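Local structure of EchA16_2 (Mycobacterium avium subsp. paratuberculosis, 3QYR) at residues G195-Q198 and N199-R202; I211-A214 and Q215-A218. The protein probably catalyses the reversible addition of water to the double bond of 2-enoyl-CoA thioesters, as an enoyl-CoA hydratase of the crotonase family. One frame throughout, in Å; residues are numbered along the deposited sequence.

Contact 1 of 2, residues G195-Q198 and N199-R202; sequences GNNQ and NAVR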
loop_
_atom_site.group_PDB
_atom_site.type_symbol
_atom_site.label_atom_id
_atom_site.label_comp_id
_atom_site.label_asym_id
_atom_site.label_seq_id
_atom_site.Cartn_x
_atom_site.Cartn_y
_atom_site.Cartn_z
ATOM N N GLY A 195 -15.486 -11.398 -30.237
ATOM C CA GLY A 195 -16.808 -10.866 -30.604
ATOM C C GLY A 195 -17.179 -9.588 -29.885
ATOM O O GLY A 195 -18.081 -8.906 -30.294
ATOM N N ASN A 196 -16.497 -9.266 -28.792
ATOM C CA ASN A 196 -16.830 -8.066 -28.034
ATOM C C ASN A 196 -16.122 -6.830 -28.565
ATOM O O ASN A 196 -15.428 -6.919 -29.562
ATOM C CB ASN A 196 -16.629 -8.312 -26.541
ATOM C CG ASN A 196 -17.640 -9.299 -25.999
ATOM O OD1 ASN A 196 -18.800 -9.295 -26.435
ATOM N ND2 ASN A 196 -17.222 -10.156 -25.057
ATOM N N ASN A 197 -16.395 -5.666 -27.966
ATOM C CA ASN A 197 -15.840 -4.380 -28.410
ATOM C C ASN A 197 -14.381 -4.314 -27.979
ATOM O O ASN A 197 -14.082 -4.283 -26.791
ATOM C CB ASN A 197 -16.685 -3.259 -27.792
ATOM C CG ASN A 197 -16.200 -1.844 -28.142
ATOM O OD1 ASN A 197 -15.033 -1.491 -27.966
ATOM N ND2 ASN A 197 -17.130 -1.009 -28.553
ATOM N N GLN A 198 -13.466 -4.337 -28.937
ATOM C CA GLN A 198 -12.060 -4.536 -28.625
ATOM C C GLN A 198 -11.400 -3.329 -27.937
ATOM O O GLN A 198 -10.458 -3.511 -27.148
ATOM C CB GLN A 198 -11.269 -4.932 -29.881
ATOM C CG GLN A 198 -11.506 -6.333 -30.420
ATOM C CD GLN A 198 -11.543 -7.428 -29.351
ATOM O OE1 GLN A 198 -10.505 -7.853 -28.817
ATOM N NE2 GLN A 198 -12.754 -7.902 -29.045
ATOM N N ASN A 199 -11.866 -2.110 -28.221
ATOM C CA ASN A 199 -11.374 -0.953 -27.468
ATOM C C ASN A 199 -11.722 -1.142 -25.987
ATOM O O ASN A 199 -10.931 -0.794 -25.130
ATOM C CB ASN A 199 -12.032 0.365 -27.897
ATOM C CG ASN A 199 -11.695 0.778 -29.297
ATOM O OD1 ASN A 199 -10.607 0.517 -29.785
ATOM N ND2 ASN A 199 -12.629 1.456 -29.948
ATOM N N ALA A 200 -12.929 -1.644 -25.709
ATOM C CA ALA A 200 -13.389 -1.855 -24.348
ATOM C C ALA A 200 -12.642 -3.056 -23.743
ATOM O O ALA A 200 -12.198 -3.004 -22.578
ATOM C CB ALA A 200 -14.852 -2.101 -24.327
ATOM N N VAL A 201 -12.482 -4.129 -24.528
ATOM C CA VAL A 201 -11.774 -5.273 -24.022
ATOM C C VAL A 201 -10.375 -4.826 -23.533
ATOM O O VAL A 201 -9.922 -5.219 -22.428
ATOM C CB VAL A 201 -11.668 -6.395 -25.066
ATOM C CG1 VAL A 201 -10.689 -7.460 -24.630
ATOM C CG2 VAL A 201 -13.035 -7.017 -25.292
ATOM N N ARG A 202 -9.701 -4.012 -24.355
ATOM C CA ARG A 202 -8.312 -3.593 -24.034
ATOM C C ARG A 202 -8.264 -2.539 -22.937
ATOM O O ARG A 202 -7.366 -2.573 -22.105
ATOM C CB ARG A 202 -7.544 -3.102 -25.267
ATOM C CG ARG A 202 -7.255 -4.218 -26.259
ATOM C CD ARG A 202 -6.634 -3.708 -27.594
ATOM N NE ARG A 202 -6.804 -4.707 -28.651
ATOM C CZ ARG A 202 -6.413 -4.570 -29.926
ATOM N NH1 ARG A 202 -5.787 -3.469 -30.337
ATOM N NH2 ARG A 202 -6.633 -5.574 -30.798
HETATM O O HOH W 1 -7.842 -7.398 -28.150
#
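An N-cap opens helix 198-234, and Asn197, the capping residue, binds Ala200 through its side chain. With CG anti to the backbone N (chi1 179°), the amide of Asn197 turns toward the first helical turn, where OD1 accepts from Ala200 N at 3.1 Å; the donor is tilted 30° from the carbonyl plane. The main chain continues the pattern: Val201 N gives a nearly straight bond to Asn197 O (2.8 Å), and Arg202 N reaches Gln198 O at 2.9 Å. Gln198 bends at chi2 and lies beside Val201, its NE2 3.9 Å from Val201 CG2. That nitrogen binds back to Asn196 O, approaching from above the carbonyl plane, and also to Ile193 O of the preceding helix. Gln198 OE1 accepts from a water at 2.8 Å, which in turn accepts from Arg202 NE and lies in the guanidinium plane. Arg202 NH2 meanwhile forms a salt bridge with Asp54. Asn196 OD1 accepts from Arg130 NE of the second subunit, and its ND2 donates to Leu157 O and Thr158 O of that subunit. Both ends of the Gln198 amide are thus engaged, which should hold its rotation, and OD1 of Asn197 gives the first-turn Ala200 N-H a side-chain acceptor, as an N-cap does.

Contact 2 of 2, residues I211-A214 and Q215-A218; sequences IDDA and QTSA
Three side chains, Asp212, Asp213 and Thr216, converge on a single water across one turn of helix 198-234. Asp212 has CG anti to its own nitrogen (chi1 -178°), which brings the carboxylate over the Thr216 methyl, with OD1 3.7 Å from CG2; the two side chains cross at about a right angle. The water donates to Asp212 OD2 and Asp213 OD1 and accepts from Thr216 OG1, so the hydroxyl proton points at the water and two carboxylates share its hydrogens. Thr216 holds OG1 between its backbone N and carbonyl carbon (chi1 51°), on the side where Asp213 lies. Asp212 OD1 is taken up by Gln145 of helix 139-147, against which Thr216 also packs. In Ser217, OG lies beside the backbone N (chi1 -67°), which brings it to Asp213 O; it donates there at 2.7 Å from above the carbonyl plane, while Ser217 N binds the same oxygen at 3.0 Å. Asp212 O takes two unlike donors: Thr216 N at 3.0 Å in the carbonyl plane, and Gln215 N at 2.9 Å from above it, through a more bent N-H. A serine hydroxyl returned to the carbonyl four residues earlier, sharing it with the helical N-H, is a familiar arrangement within alpha-helices.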
loop_
_atom_site.group_PDB
_atom_site.type_symbol
_atom_site.label_atom_id
_atom_site.label_comp_id
_atom_site.label_asym_id
_atom_site.label_seq_id
_atom_site.Cartn_x
_atom_site.Cartn_y
_atom_site.Cartn_z
ATOM N N ILE A 211 -4.484 -2.282 -11.737
ATOM C CA ILE A 211 -5.007 -2.574 -10.418
ATOM C C ILE A 211 -4.209 -3.728 -9.775
ATOM O O ILE A 211 -3.710 -3.593 -8.657
ATOM C CB ILE A 211 -6.522 -2.873 -10.492
ATOM C CG1 ILE A 211 -7.275 -1.584 -10.896
ATOM C CG2 ILE A 211 -7.035 -3.433 -9.184
ATOM C CD1 ILE A 211 -8.746 -1.770 -11.187
ATOM N N ASP A 212 -4.050 -4.829 -10.506
ATOM C CA ASP A 212 -3.263 -5.963 -10.004
ATOM C C ASP A 212 -1.835 -5.573 -9.740
ATOM O O ASP A 212 -1.278 -5.909 -8.668
ATOM C CB ASP A 212 -3.240 -7.120 -10.984
ATOM C CG ASP A 212 -2.483 -8.295 -10.449
ATOM O OD1 ASP A 212 -2.863 -8.741 -9.346
ATOM O OD2 ASP A 212 -1.535 -8.775 -11.108
ATOM N N ASP A 213 -1.230 -4.888 -10.705
ATOM C CA ASP A 213 0.172 -4.501 -10.565
ATOM C C ASP A 213 0.395 -3.641 -9.288
ATOM O O ASP A 213 1.410 -3.784 -8.608
ATOM C CB ASP A 213 0.684 -3.750 -11.811
ATOM C CG ASP A 213 1.047 -4.673 -12.979
ATOM O OD1 ASP A 213 1.037 -5.933 -12.852
ATOM O OD2 ASP A 213 1.336 -4.123 -14.062
ATOM N N ALA A 214 -0.556 -2.758 -8.969
ATOM C CA ALA A 214 -0.431 -1.927 -7.787
ATOM C C ALA A 214 -0.316 -2.781 -6.503
ATOM O O ALA A 214 0.288 -2.353 -5.509
ATOM C CB ALA A 214 -1.575 -0.969 -7.696
ATOM N N GLN A 215 -0.867 -3.997 -6.556
ATOM C CA GLN A 215 -0.810 -4.913 -5.423
ATOM C C GLN A 215 0.444 -5.809 -5.413
ATOM O O GLN A 215 0.949 -6.140 -4.368
ATOM C CB GLN A 215 -2.052 -5.838 -5.444
ATOM C CG GLN A 215 -3.277 -5.247 -4.780
ATOM C CD GLN A 215 -4.593 -5.696 -5.426
ATOM O OE1 GLN A 215 -4.619 -6.194 -6.582
ATOM N NE2 GLN A 215 -5.711 -5.495 -4.678
ATOM N N THR A 216 0.881 -6.246 -6.586
ATOM C CA THR A 216 1.951 -7.217 -6.717
ATOM C C THR A 216 3.342 -6.560 -6.656
ATOM O O THR A 216 4.317 -7.185 -6.275
ATOM C CB THR A 216 1.802 -7.960 -8.070
ATOM O OG1 THR A 216 1.668 -7.001 -9.134
ATOM C CG2 THR A 216 0.595 -8.852 -8.065
ATOM N N SER A 217 3.436 -5.292 -6.997
ATOM C CA SER A 217 4.736 -4.641 -7.179
ATOM C C SER A 217 5.637 -4.726 -5.961
ATOM O O SER A 217 6.798 -5.066 -6.099
ATOM C CB SER A 217 4.552 -3.175 -7.590
ATOM O OG SER A 217 3.977 -3.103 -8.902
ATOM N N ALA A 218 5.124 -4.407 -4.769
ATOM C CA ALA A 218 5.942 -4.512 -3.550
ATOM C C ALA A 218 6.364 -5.957 -3.352
ATOM O O ALA A 218 7.490 -6.220 -3.003
ATOM C CB ALA A 218 5.222 -3.992 -2.315
HETATM O O HOH W 2 0.947 -7.906 -11.384
HETATM O O HOH W 3 2.533 -3.410 -4.115
#

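In the fold
Contacts 1 and 2 lie in series along the chain: contact 1 spans the turn leading into helix 198-234 and its first turn, and contact 2 lies in the middle of that helix. Their centres are 24 Å apart and their nearest atoms about 11 Å, so they do not touch. Together they illustrate how one long helix can serve several interfaces. The segment 195-202 meets the second subunit and, through Arg202, ties to Asp54 of its own chain. Segment 211-218 packs on helix 139-147, meets that second subunit again, with Gln215 against its Gln215, and a third one as well, with Ser217 against Trp221 of the third subunit. Both contacts therefore belong to the six-chain assembly, as in the hexamers of crotonase relatives.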